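PDB 6KPB: scarecrow-like protein 3, which probably acts as a transcription factor in plant development and binds zinc finger proteins of the IDD group. Local coordinates for residues N65-G70 / E102-R107; I108-P113 / I405-F410; E141-L146 / I390-M395; E417-W422 / S462-I467. All blocks are in the same frame, centred on the assembly; numbering follows the deposited sequence.

Interaction 1: residues N65-G70 / E102-R107; sequences NHVASG and EALANR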
# COMPACT_ATOMS: atom_id res chain seq x y z
N ASN A 65 7.12 28.28 -4.29
CA ASN A 65 6.98 29.41 -5.21
C ASN A 65 6.93 28.93 -6.65
O ASN A 65 6.10 29.40 -7.44
CB ASN A 65 8.12 30.41 -5.00
CG ASN A 65 7.79 31.45 -3.95
OD1 ASN A 65 6.64 31.84 -3.78
ND2 ASN A 65 8.82 31.93 -3.25
N HIS A 66 7.81 28.00 -7.02
CA HIS A 66 7.76 27.42 -8.35
C HIS A 66 6.45 26.67 -8.59
O HIS A 66 5.94 26.65 -9.71
CB HIS A 66 8.95 26.49 -8.57
CG HIS A 66 10.27 27.20 -8.62
ND1 HIS A 66 11.47 26.55 -8.47
CD2 HIS A 66 10.57 28.51 -8.80
CE1 HIS A 66 12.46 27.42 -8.56
NE2 HIS A 66 11.94 28.62 -8.76
N VAL A 67 5.90 26.05 -7.54
CA VAL A 67 4.58 25.43 -7.66
C VAL A 67 3.53 26.48 -8.00
O VAL A 67 2.73 26.31 -8.92
CB VAL A 67 4.22 24.68 -6.36
CG1 VAL A 67 2.81 24.12 -6.45
CG2 VAL A 67 5.23 23.58 -6.07
N ALA A 68 3.53 27.59 -7.25
CA ALA A 68 2.57 28.65 -7.50
C ALA A 68 2.77 29.27 -8.88
O ALA A 68 1.81 29.52 -9.61
CB ALA A 68 2.67 29.72 -6.41
N SER A 69 4.03 29.50 -9.26
CA SER A 69 4.32 29.99 -10.60
C SER A 69 3.92 28.98 -11.67
O SER A 69 3.64 29.36 -12.81
CB SER A 69 5.81 30.33 -10.74
OG SER A 69 6.11 31.57 -10.12
N GLY A 70 3.87 27.70 -11.31
CA GLY A 70 3.51 26.66 -12.26
C GLY A 70 4.63 26.15 -13.12
O GLY A 70 4.37 25.39 -14.06
N GLU A 102 7.00 15.30 -0.32
CA GLU A 102 6.00 14.43 -0.93
C GLU A 102 4.68 15.17 -1.12
O GLU A 102 4.01 15.00 -2.15
CB GLU A 102 5.80 13.18 -0.08
CG GLU A 102 4.57 12.36 -0.47
CD GLU A 102 4.72 10.89 -0.16
OE1 GLU A 102 5.82 10.47 0.26
OE2 GLU A 102 3.74 10.13 -0.36
N ALA A 103 4.30 16.00 -0.15
CA ALA A 103 3.08 16.78 -0.27
C ALA A 103 3.15 17.74 -1.46
O ALA A 103 2.23 17.79 -2.28
CB ALA A 103 2.82 17.55 1.02
N LEU A 104 4.24 18.50 -1.56
CA LEU A 104 4.40 19.44 -2.67
C LEU A 104 4.38 18.72 -4.01
O LEU A 104 3.75 19.19 -4.96
CB LEU A 104 5.69 20.23 -2.50
CG LEU A 104 5.70 21.36 -1.46
CD1 LEU A 104 7.07 22.01 -1.39
CD2 LEU A 104 4.63 22.38 -1.80
N ALA A 105 5.07 17.58 -4.10
CA ALA A 105 5.08 16.82 -5.34
C ALA A 105 3.69 16.29 -5.67
O ALA A 105 3.33 16.18 -6.85
CB ALA A 105 6.08 15.68 -5.25
N ASN A 106 2.89 15.97 -4.66
CA ASN A 106 1.52 15.53 -4.91
C ASN A 106 0.67 16.67 -5.45
O ASN A 106 -0.19 16.46 -6.31
CB ASN A 106 0.91 14.97 -3.63
CG ASN A 106 0.44 13.53 -3.79
OD1 ASN A 106 1.23 12.59 -3.68
ND2 ASN A 106 -0.85 13.35 -4.05
N ARG A 107 0.90 17.90 -4.97
CA ARG A 107 0.10 19.03 -5.42
C ARG A 107 0.34 19.33 -6.89
O ARG A 107 -0.61 19.51 -7.66
CB ARG A 107 0.41 20.26 -4.57
CG ARG A 107 -0.45 21.47 -4.92
CD ARG A 107 -0.12 22.67 -4.05
NE ARG A 107 -1.04 23.77 -4.31
CZ ARG A 107 -2.21 23.93 -3.70
NH1 ARG A 107 -2.60 23.06 -2.78
NH2 ARG A 107 -2.98 24.96 -4.00
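Two chi1 rotations set up this contact: Val-67 turns CG1 anti to the backbone N (176°), and Arg-107 does the same with CG (-177°) before running fully extended to NE. Both side chains thereby reach across the gap between their helices. Val-67 CG1 meets the last methylene of the arginine, CD, at 4.1 Å, and the two side chains meet at a slant. The same methyl lies near the plane of the guanidinium, at its edge, so Arg-107 offers its aliphatic shaft to the valine while its charged head continues past. The other branch, Val-67 CG2, stands beside the backbone N and approaches Leu-104 CD2 at 4.5 Å, a looser touch. Leu-104 leaves its own helix neither straight at the valine nor away from it, and its CD2 methyl bends round to make this approach. These are the facing sides of helix 49-69 and helix 92-109, two members of the helical bundle that contains the predicted first leucine repeat (LRI). They run in roughly the same sense, and their backbones come nearest at Val-67 and Leu-104, with CA atoms 7.8 Å apart. A branched valine suits such spacing, since its two methyls serve two partners one helical turn apart. Arg-107 earns its length beyond the bundle pair: NH1 hydrogen-bonds the carbonyl O of Ile-405, and NH2 has a long, weak ion pair with Glu-408. On another side of helix 92-109, Ala-105 packs against Leu-119 of the second subunit.

Interaction 2: residues I108-P113 / I405-F410; sequences ILKSWP and ISCEGF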
# COMPACT_ATOMS: atom_id res chain seq x y z
N ILE A 108 1.61 19.40 -7.31
CA ILE A 108 1.90 19.66 -8.71
C ILE A 108 1.49 18.48 -9.59
O ILE A 108 1.26 18.66 -10.79
CB ILE A 108 3.39 19.97 -8.93
CG1 ILE A 108 4.24 18.71 -8.75
CG2 ILE A 108 3.84 21.03 -7.96
CD1 ILE A 108 5.69 19.02 -8.53
N LEU A 109 1.40 17.28 -9.02
CA LEU A 109 0.85 16.16 -9.77
C LEU A 109 -0.62 16.37 -10.09
O LEU A 109 -1.10 15.95 -11.14
CB LEU A 109 1.05 14.86 -8.99
CG LEU A 109 0.87 13.56 -9.77
CD1 LEU A 109 1.85 13.49 -10.93
CD2 LEU A 109 1.02 12.36 -8.86
N LYS A 110 -1.35 17.05 -9.20
CA LYS A 110 -2.75 17.34 -9.45
C LYS A 110 -2.95 18.38 -10.54
O LYS A 110 -4.06 18.53 -11.04
CB LYS A 110 -3.44 17.81 -8.16
CG LYS A 110 -3.60 16.74 -7.10
CD LYS A 110 -4.51 17.21 -5.98
CE LYS A 110 -4.86 16.08 -5.03
NZ LYS A 110 -5.95 16.48 -4.10
N SER A 111 -1.89 19.11 -10.91
CA SER A 111 -2.00 20.08 -11.99
C SER A 111 -2.19 19.42 -13.35
O SER A 111 -2.55 20.10 -14.31
CB SER A 111 -0.76 20.98 -12.01
OG SER A 111 0.42 20.25 -12.26
N TRP A 112 -1.96 18.10 -13.45
CA TRP A 112 -2.20 17.33 -14.67
C TRP A 112 -3.19 16.22 -14.30
O TRP A 112 -2.78 15.10 -13.97
CB TRP A 112 -0.90 16.75 -15.23
CG TRP A 112 0.21 17.75 -15.24
CD1 TRP A 112 1.07 18.02 -14.22
CD2 TRP A 112 0.58 18.61 -16.33
NE1 TRP A 112 1.96 19.00 -14.60
CE2 TRP A 112 1.68 19.38 -15.89
CE3 TRP A 112 0.10 18.80 -17.62
CZ2 TRP A 112 2.30 20.32 -16.71
CZ3 TRP A 112 0.71 19.74 -18.43
CH2 TRP A 112 1.80 20.49 -17.97
N PRO A 113 -4.49 16.51 -14.33
CA PRO A 113 -5.47 15.52 -13.85
C PRO A 113 -5.43 14.20 -14.59
O PRO A 113 -5.64 13.14 -13.99
CB PRO A 113 -6.82 16.24 -14.04
CG PRO A 113 -6.47 17.69 -14.06
CD PRO A 113 -5.14 17.77 -14.74
N ILE A 405 -1.39 20.61 2.24
CA ILE A 405 -0.54 21.22 1.23
C ILE A 405 -0.99 20.88 -0.18
O ILE A 405 -0.93 21.72 -1.08
CB ILE A 405 0.93 20.80 1.46
CG1 ILE A 405 1.42 21.32 2.82
CG2 ILE A 405 1.82 21.32 0.34
CD1 ILE A 405 1.43 22.83 2.93
N SER A 406 -1.47 19.65 -0.41
CA SER A 406 -1.73 19.18 -1.76
C SER A 406 -3.21 19.14 -2.13
O SER A 406 -3.53 18.85 -3.29
CB SER A 406 -1.12 17.78 -1.96
OG SER A 406 -1.86 16.80 -1.25
N CYS A 407 -4.12 19.41 -1.20
CA CYS A 407 -5.55 19.32 -1.47
C CYS A 407 -6.20 20.69 -1.45
O CYS A 407 -5.68 21.65 -0.88
CB CYS A 407 -6.24 18.40 -0.47
SG CYS A 407 -5.82 16.65 -0.65
N GLU A 408 -7.36 20.78 -2.10
CA GLU A 408 -8.14 22.01 -2.17
C GLU A 408 -9.63 21.67 -2.15
O GLU A 408 -10.03 20.52 -2.30
CB GLU A 408 -7.80 22.82 -3.43
CG GLU A 408 -6.51 23.62 -3.33
CD GLU A 408 -6.58 24.71 -2.28
OE1 GLU A 408 -7.70 25.10 -1.89
OE2 GLU A 408 -5.51 25.18 -1.84
N GLY A 409 -10.44 22.71 -1.97
CA GLY A 409 -11.88 22.55 -1.97
C GLY A 409 -12.34 21.63 -0.85
O GLY A 409 -11.80 21.65 0.26
N PHE A 410 -13.36 20.82 -1.15
CA PHE A 410 -13.86 19.85 -0.18
C PHE A 410 -12.83 18.78 0.15
O PHE A 410 -12.90 18.19 1.24
CB PHE A 410 -15.14 19.20 -0.70
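Lys-110 stretches its side chain to the end of helix 387-406 and touches Ser-406 and Cys-407. Chi1 of -69° places CG beside the lysine's backbone N, and from there the chain is extended, so that its far half is delivered to the carbonyl of Ser-406. That carbonyl is the tight spot. It points almost straight at the lysine, with Ser-406 O 3.3 Å from Lys-110 CD and 3.5 Å from CE. Further out, Lys-110 NZ sits 3.5 Å from Cys-407 SG, close enough that the polarisable sulfur may favour the probably charged amino group. Although Cys-407 sets out away from the lysine, its CB still comes within 4.1 Å of Lys-110 NZ. Long and flexible, with an apolar shaft and a polar end, lysine can span this distance where a short residue could not. The Ser-406 hydroxyl looks elsewhere, bonded to Lys-402 O in its own helix. Beyond these atoms the contact is loose: Ser-111 and Glu-408 are exposed, and Leu-109 to Trp-112 form a type I beta turn that carries the chain off. With an alanine here, the Ser-406 carbonyl and the Cys-407 sulfur would probably lose their cover on this side. Glu-408 is paired with Arg-412 and Arg-363. Around the contact, Tyr-116 of helix 113-118 packs on Lys-110, Ile-405 rests on helix 360-381, and Leu-109 and Ile-108 reach Leu-119 and Leu-115 of the second subunit.

Interaction 3: residues E141-L146 / I390-M395; sequences EMFPIL and IKVEKM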
# COMPACT_ATOMS: atom_id res chain seq x y z
N GLU A 141 -0.71 7.02 23.34
CA GLU A 141 0.28 6.63 24.33
C GLU A 141 1.59 7.40 24.23
O GLU A 141 2.25 7.61 25.26
CB GLU A 141 0.58 5.13 24.23
CG GLU A 141 -0.65 4.24 24.40
CD GLU A 141 -0.34 2.95 25.12
OE1 GLU A 141 -0.78 2.79 26.27
OE2 GLU A 141 0.34 2.08 24.53
N MET A 142 2.00 7.82 23.03
CA MET A 142 3.24 8.56 22.88
C MET A 142 3.07 10.06 23.11
O MET A 142 4.06 10.76 23.34
CB MET A 142 3.84 8.31 21.50
CG MET A 142 4.08 6.84 21.19
SD MET A 142 4.70 6.55 19.53
CE MET A 142 6.40 7.08 19.72
N PHE A 143 1.84 10.57 23.04
CA PHE A 143 1.54 11.97 23.29
C PHE A 143 0.52 12.10 24.41
O PHE A 143 -0.33 11.22 24.58
CB PHE A 143 1.01 12.66 22.03
CG PHE A 143 2.02 12.76 20.92
CD1 PHE A 143 2.18 11.73 20.01
CD2 PHE A 143 2.81 13.89 20.78
CE1 PHE A 143 3.11 11.82 18.99
CE2 PHE A 143 3.74 13.99 19.77
CZ PHE A 143 3.89 12.95 18.87
N PRO A 144 0.58 13.18 25.19
CA PRO A 144 -0.42 13.41 26.24
C PRO A 144 -1.65 14.18 25.79
O PRO A 144 -2.45 14.57 26.64
CB PRO A 144 0.38 14.23 27.26
CG PRO A 144 1.27 15.07 26.39
CD PRO A 144 1.63 14.21 25.20
N ILE A 145 -1.82 14.40 24.48
CA ILE A 145 -2.90 15.26 24.00
C ILE A 145 -4.25 14.68 24.38
O ILE A 145 -5.09 15.36 24.98
CB ILE A 145 -2.78 15.45 22.47
CG1 ILE A 145 -1.40 15.98 22.09
CG2 ILE A 145 -3.89 16.35 21.97
CD1 ILE A 145 -1.03 17.28 22.76
N LEU A 146 -4.48 13.41 24.03
CA LEU A 146 -5.80 12.82 24.23
C LEU A 146 -6.09 12.58 25.71
O LEU A 146 -7.24 12.74 26.15
CB LEU A 146 -5.91 11.51 23.44
CG LEU A 146 -6.06 11.68 21.93
CD1 LEU A 146 -6.10 10.33 21.24
CD2 LEU A 146 -7.32 12.48 21.62
N ILE A 390 7.96 6.31 13.40
CA ILE A 390 7.77 6.48 11.96
C ILE A 390 6.31 6.33 11.59
O ILE A 390 5.79 7.08 10.75
CB ILE A 390 8.66 5.49 11.19
CG1 ILE A 390 10.14 5.72 11.53
CG2 ILE A 390 8.43 5.61 9.70
CD1 ILE A 390 11.09 4.87 10.72
N LYS A 391 5.61 5.36 12.19
CA LYS A 391 4.19 5.18 11.91
C LYS A 391 3.41 6.44 12.23
O LYS A 391 2.58 6.90 11.43
CB LYS A 391 3.63 4.00 12.71
CG LYS A 391 3.97 2.63 12.15
CD LYS A 391 2.84 1.65 12.42
CE LYS A 391 3.35 0.22 12.52
NZ LYS A 391 4.22 0.03 13.71
N VAL A 392 3.64 7.02 13.41
CA VAL A 392 2.95 8.25 13.79
C VAL A 392 3.33 9.39 12.84
O VAL A 392 2.47 10.13 12.35
CB VAL A 392 3.26 8.61 15.25
CG1 VAL A 392 2.77 10.02 15.57
CG2 VAL A 392 2.62 7.60 16.19
N GLU A 393 4.63 9.52 12.56
CA GLU A 393 5.09 10.62 11.71
C GLU A 393 4.53 10.50 10.30
O GLU A 393 4.20 11.52 9.67
CB GLU A 393 6.62 10.65 11.68
CG GLU A 393 7.24 11.18 12.97
CD GLU A 393 8.74 10.96 13.02
OE1 GLU A 393 9.26 10.16 12.22
OE2 GLU A 393 9.40 11.59 13.88
N LYS A 394 4.39 9.28 9.79
CA LYS A 394 3.88 9.08 8.43
C LYS A 394 2.35 9.02 8.38
O LYS A 394 1.71 9.82 7.70
CB LYS A 394 4.45 7.83 7.84
CG LYS A 394 3.56 7.23 6.80
CD LYS A 394 4.32 6.74 5.61
CE LYS A 394 3.68 7.25 4.34
NZ LYS A 394 3.98 6.37 3.19
N MET A 395 1.76 8.06 9.10
CA MET A 395 0.33 7.79 8.94
C MET A 395 -0.55 8.88 9.53
O MET A 395 -1.72 8.97 9.15
CB MET A 395 -0.02 6.44 9.58
CG MET A 395 0.70 5.26 8.96
SD MET A 395 0.03 3.67 9.50
CE MET A 395 1.07 2.55 8.56
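This is a small, buried apolar contact in which one valine of helix 387-406 meets the junction between helix 129-142 and helix 145-160, joining the predicted PFYRE and VHIID regions. Val-392 points at the junction and gives each partner one methyl. Its CG1, anti to the backbone N (chi1 169°), lies 3.9 Å from Phe-143 CE1, approaching the ring obliquely. Its CG2 lies 4.1 Å from Met-142 SD. The side chains come in from opposing sides and overlap alongside one another. In Met-142 a straight chi2 (177°) carries SD out to the valine methyl. Phe-143 is the first residue to leave the helix, and the extended backbone there turns its ring towards Val-392, while Pro-144 takes the N-cap position of the next helix. A compact, beta-branched residue suits this helix face, because it turns one methyl to the thioether and the other to the ring, both on its outer side. Leu-378 of helix 360-381 touches both Met-142 and Phe-143, Leu-138 of helix 129-142 packs on Val-392, and Phe-139 meets the Phe-143 ring with the planes at about 40°.

Interaction 4: residues E417-W422 / S462-I467; sequences EKLEKW and SGCAVI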
# COMPACT_ATOMS: atom_id res chain seq x y z
N GLU A 417 -7.90 25.70 12.54
CA GLU A 417 -7.96 27.12 12.85
C GLU A 417 -7.72 27.30 14.35
O GLU A 417 -7.83 26.36 15.13
CB GLU A 417 -9.30 27.74 12.43
CG GLU A 417 -9.53 27.75 10.92
CD GLU A 417 -10.69 28.63 10.51
OE1 GLU A 417 -11.62 28.82 11.32
OE2 GLU A 417 -10.67 29.14 9.36
N LYS A 418 -7.40 28.53 14.73
CA LYS A 418 -7.04 28.80 16.12
C LYS A 418 -8.29 28.87 17.00
O LYS A 418 -9.43 28.94 16.52
CB LYS A 418 -6.23 30.09 16.24
CG LYS A 418 -4.83 30.00 15.65
CD LYS A 418 -3.87 30.94 16.36
CE LYS A 418 -3.46 30.41 17.72
NZ LYS A 418 -2.69 29.14 17.61
N LEU A 419 -8.06 28.86 18.31
CA LEU A 419 -9.15 28.80 19.28
C LEU A 419 -10.04 30.03 19.20
O LEU A 419 -11.26 29.94 19.36
CB LEU A 419 -8.58 28.63 20.69
CG LEU A 419 -9.53 28.82 21.88
CD1 LEU A 419 -10.60 27.74 21.89
CD2 LEU A 419 -8.74 28.81 23.18
N GLU A 420 -9.44 31.20 18.96
CA GLU A 420 -10.22 32.44 18.92
C GLU A 420 -11.27 32.40 17.82
O GLU A 420 -12.39 32.89 17.99
CB GLU A 420 -9.29 33.64 18.74
CG GLU A 420 -9.99 34.94 18.43
CD GLU A 420 -9.07 36.14 18.52
OE1 GLU A 420 -8.15 36.11 19.37
OE2 GLU A 420 -9.25 37.09 17.74
N LYS A 421 -10.93 31.81 16.67
CA LYS A 421 -11.90 31.67 15.59
C LYS A 421 -13.01 30.70 15.97
O LYS A 421 -14.19 30.95 15.67
CB LYS A 421 -11.21 31.22 14.31
CG LYS A 421 -10.60 32.36 13.50
CD LYS A 421 -10.62 32.04 12.02
CE LYS A 421 -10.36 33.29 11.18
NZ LYS A 421 -10.66 33.06 9.74
N TRP A 422 -12.66 29.59 16.62
CA TRP A 422 -13.67 28.61 17.01
C TRP A 422 -14.64 29.19 18.04
O TRP A 422 -15.85 28.92 17.98
CB TRP A 422 -13.01 27.35 17.56
CG TRP A 422 -12.38 26.51 16.50
CD1 TRP A 422 -11.05 26.25 16.33
CD2 TRP A 422 -13.06 25.82 15.45
NE1 TRP A 422 -10.86 25.44 15.24
CE2 TRP A 422 -12.08 25.16 14.68
CE3 TRP A 422 -14.41 25.69 15.08
CZ2 TRP A 422 -12.40 24.38 13.57
CZ3 TRP A 422 -14.72 24.92 13.98
CH2 TRP A 422 -13.73 24.28 13.24
N SER A 462 -9.39 32.27 28.47
CA SER A 462 -10.82 32.56 28.47
C SER A 462 -11.64 31.31 28.80
O SER A 462 -12.55 30.92 28.06
CB SER A 462 -11.26 33.17 27.13
OG SER A 462 -10.52 34.34 26.84
N GLY A 463 -11.31 30.67 29.92
CA GLY A 463 -12.01 29.47 30.34
C GLY A 463 -11.69 28.23 29.54
O GLY A 463 -12.35 27.20 29.75
N CYS A 464 -10.71 28.28 28.65
CA CYS A 464 -10.34 27.14 27.82
C CYS A 464 -8.89 26.76 28.08
O CYS A 464 -8.12 27.52 28.67
CB CYS A 464 -10.54 27.46 26.33
SG CYS A 464 -12.17 28.12 25.94
N ALA A 465 -8.54 25.55 27.64
CA ALA A 465 -7.20 25.01 27.82
C ALA A 465 -6.49 24.93 26.48
O ALA A 465 -7.09 24.55 25.47
CB ALA A 465 -7.26 23.62 28.47
N VAL A 466 -5.21 25.29 26.48
CA VAL A 466 -4.37 25.22 25.29
C VAL A 466 -3.16 24.36 25.61
O VAL A 466 -2.35 24.71 26.47
CB VAL A 466 -3.93 26.62 24.82
CG1 VAL A 466 -2.97 26.50 23.64
CG2 VAL A 466 -5.14 27.45 24.43
N ILE A 467 -3.05 23.22 24.93
CA ILE A 467 -1.95 22.29 25.14
C ILE A 467 -0.79 22.71 24.25
O ILE A 467 -0.92 22.71 23.02
CB ILE A 467 -2.37 20.85 24.86
CG1 ILE A 467 -3.65 20.51 25.62
CG2 ILE A 467 -1.26 19.89 25.24
CD1 ILE A 467 -4.21 19.14 25.30
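Helix 419-428 packs by its first turn on strand 464-469 of the mixed sheet, the antiparallel part of a Rossmann-like fold, within the predicted SAW region. Leu-419, the first residue of the helix, makes the contact with a single methyl. With CG anti to the backbone N (chi1 169°), its CD2 reaches across to Cys-464 CB at 3.9 Å and to Val-466 CG2 at 4.0 Å. The two strand residues lie two apart and so face the same side of the sheet, while Ala-465 between them points the opposite way, onto Leu-152 of helix 145-160. Leucine is apt here because it is long enough to set one terminal methyl against both strand residues; the fork itself is not what bridges them. On the strand small residues suffice, a cysteine offering its CB and a valine one methyl. Leu-419 and Val-466 cross obliquely, and their CA atoms, the nearest pair of the two backbones, are 8.5 Å apart. The start of the helix is fixed by Asp-352, whose OD1 accepts a hydrogen bond from Leu-419 N and forms a salt bridge with Lys-418, the N-cap residue. Strand 472-482 adds Ser-476 beside Leu-419 and Pro-473 beside Val-466. At the far side of the helix the tryptophan indole turns back over the residues before it: Trp-422 NE1 donates a weak hydrogen bond to Glu-417 O at 3.2 Å, bent to 124° at the hydrogen.

From the N terminus, interaction 1 closes first, a short loop whose intervening residues are mostly helical, and it ties two bundle helices. Interaction 2 then opens immediately on the same helix, 92-109, and closes only about 300 residues later at the end of helix 387-406. The two meet through Val-67 CG2 and Ile-108 CG2, 3.5 Å apart, and both touch the second subunit. Interaction 3 is nested inside the loop of interaction 2 and uses an earlier part of helix 387-406 to join the bundle to the alpha/beta part. Interaction 4 follows in series near the C terminus. It adjoins interaction 3 where Ile-145 packs on Ile-467. None of the loops cross.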